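Local coordinates for protein serine protease inhibitor 2 (Anopheles gambiae, PDB 3PZF) that inhibits the serine proteases CLIPB4, CLIPB9 and CLIPB10, and so restrains phenoloxidase activation and melanization in mosquito hemolymph, at residues 19-24 with 377-382; 77-82 with 87-92. All coordinates share one frame; numbering follows the deposited sequence.

Both contacts lie within the single serpin domain, their centres about 15 Å apart. Along the chain the order is 19-24, 77-82, 87-92 and 377-382, so the short-range interaction 2 falls wholly within the 352 residues that separate the two segments of interaction 1. Interaction 1 ties the approach to helix 24-35 to strand 374-380 near the C-terminus; interaction 2 folds a loop back on helix 83-98, which that loop introduces. They meet where Gln22 NE2 approaches Gln79 OE1 at 3.3 Å, a probable hydrogen bond, and helix 83-98 reaches interaction 1 again through Ser96. The N-terminal approach, helix 83-98 and the C-terminal strand are thus joined within one domain.

Interaction 1: residues 19-24 with 377-382; sequences GQRQNE and FIEDET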
ATOM      1  N   GLY A  19       9.732 -16.049  -7.153  1.00 31.86           N
ATOM      2  CA  GLY A  19      10.486 -16.143  -5.912  1.00 29.41           C
ATOM      3  C   GLY A  19       9.589 -16.168  -4.692  1.00 33.43           C
ATOM      4  O   GLY A  19       8.377 -16.381  -4.797  1.00 33.74           O
ATOM      5  N   GLN A  20      10.176 -15.940  -3.522  1.00 30.33           N
ATOM      6  CA  GLN A  20       9.402 -15.939  -2.294  1.00 33.37           C
ATOM      7  C   GLN A  20       9.313 -14.499  -1.866  1.00 29.62           C
ATOM      8  O   GLN A  20      10.326 -13.826  -1.650  1.00 35.58           O
ATOM      9  CB  GLN A  20      10.023 -16.808  -1.179  1.00 38.35           C
ATOM     10  CG  GLN A  20       9.638 -18.317  -1.279  1.00 51.30           C
ATOM     11  CD  GLN A  20      10.444 -19.211  -0.325  1.00 62.94           C
ATOM     12  OE1 GLN A  20      11.191 -18.714   0.525  1.00 61.30           O
ATOM     13  NE2 GLN A  20      10.300 -20.537  -0.474  1.00 46.13           N
ATOM     14  N   ARG A  21       8.085 -14.018  -1.777  1.00 28.56           N
ATOM     15  CA  ARG A  21       7.838 -12.662  -1.311  1.00 26.96           C
ATOM     16  C   ARG A  21       8.202 -12.491   0.164  1.00 31.08           C
ATOM     17  O   ARG A  21       7.856 -13.337   0.993  1.00 34.42           O
ATOM     18  CB  ARG A  21       6.357 -12.370  -1.500  1.00 24.19           C
ATOM     19  CG  ARG A  21       5.963 -12.406  -2.962  1.00 26.58           C
ATOM     20  CD  ARG A  21       4.435 -12.432  -3.149  1.00 25.67           C
ATOM     21  NE  ARG A  21       4.107 -12.513  -4.567  1.00 25.22           N
ATOM     22  CZ  ARG A  21       4.146 -13.633  -5.287  1.00 33.10           C
ATOM     23  NH1 ARG A  21       4.496 -14.799  -4.722  1.00 27.36           N
ATOM     24  NH2 ARG A  21       3.852 -13.585  -6.579  1.00 28.36           N
ATOM     25  N   GLN A  22       8.873 -11.396   0.501  1.00 29.30           N
ATOM     26  CA  GLN A  22       9.116 -11.074   1.910  1.00 23.76           C
ATOM     27  C   GLN A  22       7.911 -10.271   2.427  1.00 27.21           C
ATOM     28  O   GLN A  22       8.016  -9.070   2.718  1.00 28.89           O
ATOM     29  CB  GLN A  22      10.413 -10.269   2.078  1.00 33.15           C
ATOM     30  CG  GLN A  22      11.641 -11.064   1.703  1.00 54.37           C
ATOM     31  CD  GLN A  22      12.935 -10.318   1.950  1.00 68.69           C
ATOM     32  OE1 GLN A  22      13.982 -10.713   1.441  1.00 73.09           O
ATOM     33  NE2 GLN A  22      12.875  -9.239   2.733  1.00 66.72           N
ATOM     34  N   ASN A  23       6.762 -10.935   2.526  1.00 21.80           N
ATOM     35  CA  ASN A  23       5.517 -10.218   2.769  1.00 24.39           C
ATOM     36  C   ASN A  23       4.877 -10.610   4.089  1.00 25.89           C
ATOM     37  O   ASN A  23       3.694 -10.346   4.305  1.00 23.48           O
ATOM     38  CB  ASN A  23       4.530 -10.426   1.607  1.00 21.79           C
ATOM     39  CG  ASN A  23       4.185 -11.896   1.394  1.00 25.49           C
ATOM     40  OD1 ASN A  23       4.782 -12.788   2.030  1.00 25.78           O
ATOM     41  ND2 ASN A  23       3.262 -12.166   0.476  1.00 26.52           N
ATOM     42  N   GLU A  24       5.666 -11.194   4.993  1.00 25.63           N
ATOM     43  CA  GLU A  24       5.140 -11.598   6.295  1.00 26.63           C
ATOM     44  C   GLU A  24       4.529 -10.416   7.041  1.00 29.44           C
ATOM     45  O   GLU A  24       3.387 -10.472   7.497  1.00 30.83           O
ATOM     46  CB  GLU A  24       6.254 -12.229   7.154  1.00 36.14           C
ATOM     47  CG  GLU A  24       6.813 -13.553   6.616  1.00 51.15           C
ATOM     48  CD  GLU A  24       7.863 -13.388   5.508  1.00 56.94           C
ATOM     49  OE1 GLU A  24       8.396 -12.265   5.310  1.00 39.55           O
ATOM     50  OE2 GLU A  24       8.158 -14.402   4.838  1.00 64.83           O
ATOM     51  N   PHE A 377      -4.437  -6.497  -4.738  1.00 18.24           N
ATOM     52  CA  PHE A 377      -3.122  -5.930  -4.448  1.00 15.19           C
ATOM     53  C   PHE A 377      -2.358  -5.687  -5.744  1.00 15.66           C
ATOM     54  O   PHE A 377      -2.661  -6.291  -6.775  1.00 20.31           O
ATOM     55  CB  PHE A 377      -2.308  -6.762  -3.418  1.00 15.32           C
ATOM     56  CG  PHE A 377      -1.965  -8.167  -3.842  1.00 17.85           C
ATOM     57  CD1 PHE A 377      -2.826  -9.223  -3.580  1.00 18.97           C
ATOM     58  CD2 PHE A 377      -0.729  -8.450  -4.433  1.00 20.63           C
ATOM     59  CE1 PHE A 377      -2.473 -10.536  -3.937  1.00 21.27           C
ATOM     60  CE2 PHE A 377      -0.393  -9.771  -4.801  1.00 18.25           C
ATOM     61  CZ  PHE A 377      -1.273 -10.793  -4.540  1.00 19.55           C
ATOM     62  N   ILE A 378      -1.434  -4.732  -5.709  1.00 17.98           N
ATOM     63  CA  ILE A 378      -0.585  -4.477  -6.859  1.00 17.39           C
ATOM     64  C   ILE A 378       0.819  -4.846  -6.447  1.00 21.32           C
ATOM     65  O   ILE A 378       1.278  -4.402  -5.391  1.00 17.00           O
ATOM     66  CB  ILE A 378      -0.632  -3.006  -7.261  1.00 17.13           C
ATOM     67  CG1 ILE A 378      -2.064  -2.663  -7.735  1.00 17.31           C
ATOM     68  CG2 ILE A 378       0.378  -2.744  -8.414  1.00 20.95           C
ATOM     69  CD1 ILE A 378      -2.224  -1.215  -8.079  1.00 21.55           C
ATOM     70  N   GLU A 379       1.495  -5.637  -7.270  1.00 17.09           N
ATOM     71  CA  GLU A 379       2.838  -6.108  -6.918  1.00 17.06           C
ATOM     72  C   GLU A 379       3.838  -5.778  -8.020  1.00 20.41           C
ATOM     73  O   GLU A 379       3.481  -5.743  -9.189  1.00 20.71           O
ATOM     74  CB  GLU A 379       2.736  -7.613  -6.675  1.00 22.20           C
ATOM     75  CG  GLU A 379       3.937  -8.469  -6.915  1.00 30.47           C
ATOM     76  CD  GLU A 379       3.583  -9.913  -6.641  1.00 30.90           C
ATOM     77  OE1 GLU A 379       3.081 -10.183  -5.535  1.00 23.67           O
ATOM     78  OE2 GLU A 379       3.753 -10.765  -7.537  1.00 32.03           O
ATOM     79  N   ASP A 380       5.073  -5.491  -7.610  1.00 18.36           N
ATOM     80  CA  ASP A 380       6.238  -5.452  -8.494  1.00 19.77           C
ATOM     81  C   ASP A 380       6.621  -6.914  -8.751  1.00 23.56           C
ATOM     82  O   ASP A 380       7.068  -7.605  -7.853  1.00 24.69           O
ATOM     83  CB  ASP A 380       7.372  -4.678  -7.794  1.00 22.99           C
ATOM     84  CG  ASP A 380       8.650  -4.607  -8.630  1.00 27.58           C
ATOM     85  OD1 ASP A 380       8.857  -5.475  -9.506  1.00 29.47           O
ATOM     86  OD2 ASP A 380       9.446  -3.662  -8.413  1.00 23.53           O
ATOM     87  N   GLU A 381       6.371  -7.406  -9.960  1.00 20.90           N
ATOM     88  CA  GLU A 381       6.512  -8.830 -10.228  1.00 20.06           C
ATOM     89  C   GLU A 381       7.964  -9.231 -10.432  1.00 25.32           C
ATOM     90  O   GLU A 381       8.245 -10.404 -10.611  1.00 28.23           O
ATOM     91  CB  GLU A 381       5.705  -9.222 -11.449  1.00 22.54           C
ATOM     92  CG  GLU A 381       4.221  -8.913 -11.261  1.00 22.49           C
ATOM     93  CD  GLU A 381       3.396  -9.608 -12.293  1.00 28.70           C
ATOM     94  OE1 GLU A 381       2.692 -10.564 -11.916  1.00 27.84           O
ATOM     95  OE2 GLU A 381       3.500  -9.222 -13.476  1.00 26.92           O
ATOM     96  N   THR A 382       8.871  -8.260 -10.433  1.00 23.45           N
ATOM     97  CA  THR A 382      10.301  -8.598 -10.560  1.00 27.66           C
ATOM     98  C   THR A 382      10.921  -8.876  -9.198  1.00 30.38           C
ATOM     99  O   THR A 382      11.912  -9.620  -9.101  1.00 30.15           O
ATOM    100  CB  THR A 382      11.146  -7.517 -11.272  1.00 30.55           C
ATOM    101  OG1 THR A 382      11.270  -6.357 -10.444  1.00 33.01           O
ATOM    102  CG2 THR A 382      10.564  -7.147 -12.632  1.00 32.26           C
TER
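Arg21 and Glu379 form a buried, two-pronged salt bridge that joins the N-terminal approach to helix 24-35 with strand 374-380, a strand of serpin beta-sheet B flanked by antiparallel partners 244-251 and 386-392. The grip is side-on: NE of Arg21 donates to OE1 of Glu379 at 2.7 Å, and NH2 of Arg21 donates to OE2 of Glu379 at 3.0 Å. Both bonds are fairly straight, and both oxygens lie close to the guanidinium plane. The carboxylate is turned 39° against that plane, so OE1 is met from above the carboxylate plane, and OE2 on its syn side but still somewhat out of that plane. Two bonds to two different oxygens restrain the rotation of both groups. Arginine suits the place because NE and NH2 offer a pair of parallel donors; glutamate suits it because its chain, extended beyond CG (chi2 -179°), carries the acid away from the strand to meet them. The mutual neutralisation probably makes two buried charges tolerable.

Apolar packing frames the bridge: Arg21 lies on Leu273 of helix 266-274, and Glu379 on Tyr247 and Phe17. Another acid nearby, Glu381, makes its own salt bridge, to Arg236.

A second polar group shapes the end of the strand, where the chain turns toward strand 386-392. Asp380 OD2 bonds to Ser96 OG of helix 83-98, while OD1 of Asp380 closes an Asx turn by accepting the backbone N of Thr382 at 2.9 Å and also takes the hydroxyl OG1 of Thr382 at 2.7 Å.

Interaction 2: residues 77-82 with 87-92; sequences VIQNDN and RSYYKQ
Tyr90 reaches from helix 83-98 to the loop before it and gives its hydroxyl to a backbone carbonyl, OH to Val77 O at 2.5 Å. This is very short for a hydrogen bond, so its exact length deserves caution. The carbonyl oxygen lies at the edge of the ring, near its plane, and CG1 of Val77 packs on the same OH at 3.7 Å. Tyrosine fits here because its long, flat side chain stays apolar until the tip, where one donor serves a main-chain acceptor.

Beside it, Gln79 lays its amide over one face of the Tyr89 ring, the planes 25° apart, with CD 3.7 Å above the ring plane and offset toward the rim. OE1 of Gln79 comes within 3.5 Å of Tyr89 CE2. The glutamine chain bends at chi2 (-53°), which brings the amide over the ring, stacked but tilted. The tyrosines also meet: CD2 of Tyr89 sits 3.8 Å above the centre of the Tyr90 ring.

Further out, Gln79 N bonds to Thr86 OG1, which also pairs with Asn82 O. Tyr90 packs against Ile50 and Thr53 of helix 45-58 and Tyr132 of helix 122-132. The bond from Asn82 N to Gln79 O, 2.9 Å, closes a beta turn whose middle residues, Asn80 and Asp81, are poorly ordered and modelled with left-handed backbone angles, uncertain as those are. Asn82, poorly ordered too, is the N-cap residue, its OD1 weakly bonded to the N atoms of Asp84 and His85: the arrangement is a helix N-terminus weakly capped by Asn82, with its preceding loop folded back upon it, on the helical flank of the serpin fold.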
ATOM      1  N   VAL A  77      11.131  -6.311   9.548  1.00 44.36           N
ATOM      2  CA  VAL A  77      11.189  -5.335   8.490  1.00 40.21           C
ATOM      3  C   VAL A  77      12.637  -5.038   8.111  1.00 36.92           C
ATOM      4  O   VAL A  77      12.920  -4.589   7.006  1.00 45.70           O
ATOM      5  CB  VAL A  77      10.467  -4.041   8.962  1.00 44.67           C
ATOM      6  CG1 VAL A  77      11.157  -2.783   8.451  1.00 42.80           C
ATOM      7  CG2 VAL A  77       9.011  -4.088   8.584  1.00 40.50           C
ATOM      8  N   ILE A  78      13.565  -5.306   9.023  1.00 45.83           N
ATOM      9  CA  ILE A  78      14.976  -5.028   8.787  1.00 47.82           C
ATOM     10  C   ILE A  78      15.674  -6.244   8.176  1.00 52.51           C
ATOM     11  O   ILE A  78      15.290  -7.378   8.456  1.00 44.74           O
ATOM     12  CB  ILE A  78      15.691  -4.626  10.112  1.00 43.74           C
ATOM     13  CG1 ILE A  78      15.067  -3.340  10.682  1.00 50.61           C
ATOM     14  CG2 ILE A  78      17.209  -4.487   9.913  1.00 43.38           C
ATOM     15  CD1 ILE A  78      14.856  -2.220   9.664  1.00 37.16           C
ATOM     16  N   GLN A  79      16.705  -5.997   7.361  1.00 38.78           N
ATOM     17  CA  GLN A  79      17.398  -7.060   6.653  1.00 52.24           C
ATOM     18  C   GLN A  79      18.602  -7.552   7.426  1.00 61.05           C
ATOM     19  O   GLN A  79      19.597  -6.844   7.545  1.00 55.69           O
ATOM     20  CB  GLN A  79      17.853  -6.577   5.274  1.00 53.67           C
ATOM     21  CG  GLN A  79      16.715  -6.161   4.358  1.00 45.69           C
ATOM     22  CD  GLN A  79      15.644  -7.228   4.225  1.00 53.14           C
ATOM     23  OE1 GLN A  79      14.463  -6.947   4.411  1.00 54.19           O
ATOM     24  NE2 GLN A  79      16.052  -8.461   3.898  1.00 47.92           N
ATOM     25  N   ASN A  80      18.511  -8.776   7.941  1.00 69.85           N
ATOM     26  CA  ASN A  80      19.619  -9.390   8.674  1.00 76.97           C
ATOM     27  C   ASN A  80      20.292  -8.424   9.657  1.00 79.83           C
ATOM     28  O   ASN A  80      21.499  -8.525   9.912  1.00 75.53           O
ATOM     29  CB  ASN A  80      20.660  -9.939   7.691  1.00 78.58           C
ATOM     30  N   ASP A  81      19.508  -7.502  10.211  1.00 74.36           N
ATOM     31  CA  ASP A  81      20.029  -6.499  11.139  1.00 77.14           C
ATOM     32  C   ASP A  81      21.423  -6.042  10.725  1.00 78.58           C
ATOM     33  O   ASP A  81      22.338  -5.973  11.548  1.00 78.98           O
ATOM     34  CB  ASP A  81      20.068  -7.050  12.566  1.00 84.24           C
ATOM     35  N   ASN A  82      21.576  -5.746   9.437  1.00 76.48           N
ATOM     36  CA  ASN A  82      22.826  -5.224   8.888  1.00 74.83           C
ATOM     37  C   ASN A  82      22.482  -4.037   8.002  1.00 68.44           C
ATOM     38  O   ASN A  82      21.802  -4.196   6.981  1.00 55.63           O
ATOM     39  CB  ASN A  82      23.549  -6.291   8.075  1.00 75.07           C
ATOM     40  CG  ASN A  82      24.791  -5.758   7.379  1.00 81.93           C
ATOM     41  OD1 ASN A  82      24.765  -4.697   6.756  1.00 80.92           O
ATOM     42  ND2 ASN A  82      25.887  -6.496   7.486  1.00 87.17           N
ATOM     43  N   ARG A  87      19.724  -0.698   3.628  1.00 28.47           N
ATOM     44  CA  ARG A  87      19.686   0.421   2.714  1.00 31.20           C
ATOM     45  C   ARG A  87      19.634  -0.041   1.261  1.00 34.13           C
ATOM     46  O   ARG A  87      18.786   0.419   0.524  1.00 33.21           O
ATOM     47  CB  ARG A  87      20.883   1.332   2.937  1.00 30.92           C
ATOM     48  CG  ARG A  87      20.747   2.159   4.206  1.00 27.36           C
ATOM     49  CD  ARG A  87      22.124   2.781   4.627  1.00 30.46           C
ATOM     50  NE  ARG A  87      21.991   3.439   5.926  1.00 29.22           N
ATOM     51  CZ  ARG A  87      23.002   4.007   6.587  1.00 31.76           C
ATOM     52  NH1 ARG A  87      24.220   4.014   6.064  1.00 35.70           N
ATOM     53  NH2 ARG A  87      22.788   4.576   7.769  1.00 30.66           N
ATOM     54  N   SER A  88      20.530  -0.932   0.843  1.00 33.32           N
ATOM     55  CA  SER A  88      20.568  -1.321  -0.566  1.00 31.03           C
ATOM     56  C   SER A  88      19.311  -2.083  -0.955  1.00 30.73           C
ATOM     57  O   SER A  88      18.828  -1.939  -2.061  1.00 33.36           O
ATOM     58  CB  SER A  88      21.827  -2.131  -0.917  1.00 36.45           C
ATOM     59  OG  SER A  88      21.964  -3.253  -0.073  1.00 44.35           O
ATOM     60  N   TYR A  89      18.760  -2.853  -0.023  1.00 30.19           N
ATOM     61  CA  TYR A  89      17.525  -3.597  -0.263  1.00 29.94           C
ATOM     62  C   TYR A  89      16.368  -2.662  -0.522  1.00 28.85           C
ATOM     63  O   TYR A  89      15.711  -2.765  -1.559  1.00 28.83           O
ATOM     64  CB  TYR A  89      17.176  -4.461   0.954  1.00 33.22           C
ATOM     65  CG  TYR A  89      15.915  -5.279   0.790  1.00 32.11           C
ATOM     66  CD1 TYR A  89      15.913  -6.406  -0.029  1.00 48.31           C
ATOM     67  CD2 TYR A  89      14.757  -4.960   1.464  1.00 34.48           C
ATOM     68  CE1 TYR A  89      14.787  -7.170  -0.186  1.00 41.93           C
ATOM     69  CE2 TYR A  89      13.595  -5.726   1.302  1.00 40.53           C
ATOM     70  CZ  TYR A  89      13.636  -6.838   0.478  1.00 37.23           C
ATOM     71  OH  TYR A  89      12.523  -7.629   0.289  1.00 41.09           O
ATOM     72  N   TYR A  90      16.068  -1.789   0.440  1.00 24.29           N
ATOM     73  CA  TYR A  90      14.929  -0.895   0.279  1.00 24.31           C
ATOM     74  C   TYR A  90      15.159   0.071  -0.871  1.00 25.19           C
ATOM     75  O   TYR A  90      14.226   0.418  -1.589  1.00 24.88           O
ATOM     76  CB  TYR A  90      14.562  -0.180   1.586  1.00 22.52           C
ATOM     77  CG  TYR A  90      13.862  -1.117   2.516  1.00 30.87           C
ATOM     78  CD1 TYR A  90      12.584  -1.585   2.201  1.00 34.04           C
ATOM     79  CD2 TYR A  90      14.470  -1.596   3.663  1.00 26.11           C
ATOM     80  CE1 TYR A  90      11.932  -2.459   3.016  1.00 35.57           C
ATOM     81  CE2 TYR A  90      13.810  -2.473   4.505  1.00 28.49           C
ATOM     82  CZ  TYR A  90      12.535  -2.907   4.159  1.00 35.95           C
ATOM     83  OH  TYR A  90      11.823  -3.776   4.946  1.00 39.01           O
ATOM     84  N   LYS A  91      16.407   0.459  -1.087  1.00 29.42           N
ATOM     85  CA  LYS A  91      16.695   1.376  -2.172  1.00 24.36           C
ATOM     86  C   LYS A  91      16.398   0.700  -3.523  1.00 27.77           C
ATOM     87  O   LYS A  91      15.847   1.316  -4.436  1.00 28.83           O
ATOM     88  CB  LYS A  91      18.155   1.822  -2.086  1.00 32.35           C
ATOM     89  CG  LYS A  91      18.555   2.853  -3.107  1.00 30.63           C
ATOM     90  CD  LYS A  91      20.034   3.270  -2.902  1.00 35.31           C
ATOM     91  CE  LYS A  91      20.682   3.624  -4.215  1.00 46.10           C
ATOM     92  NZ  LYS A  91      20.234   4.951  -4.700  1.00 52.56           N
ATOM     93  N   GLN A  92      16.786  -0.564  -3.651  1.00 27.70           N
ATOM     94  CA  GLN A  92      16.592  -1.294  -4.899  1.00 27.88           C
ATOM     95  C   GLN A  92      15.102  -1.437  -5.181  1.00 28.22           C
ATOM     96  O   GLN A  92      14.651  -1.202  -6.305  1.00 26.08           O
ATOM     97  CB  GLN A  92      17.213  -2.688  -4.823  1.00 29.04           C
ATOM     98  CG  GLN A  92      16.782  -3.580  -5.983  1.00 38.52           C
ATOM     99  CD  GLN A  92      17.442  -4.954  -5.998  1.00 47.53           C
ATOM    100  OE1 GLN A  92      17.263  -5.725  -6.945  1.00 50.78           O
ATOM    101  NE2 GLN A  92      18.213  -5.264  -4.961  1.00 41.70           N
TER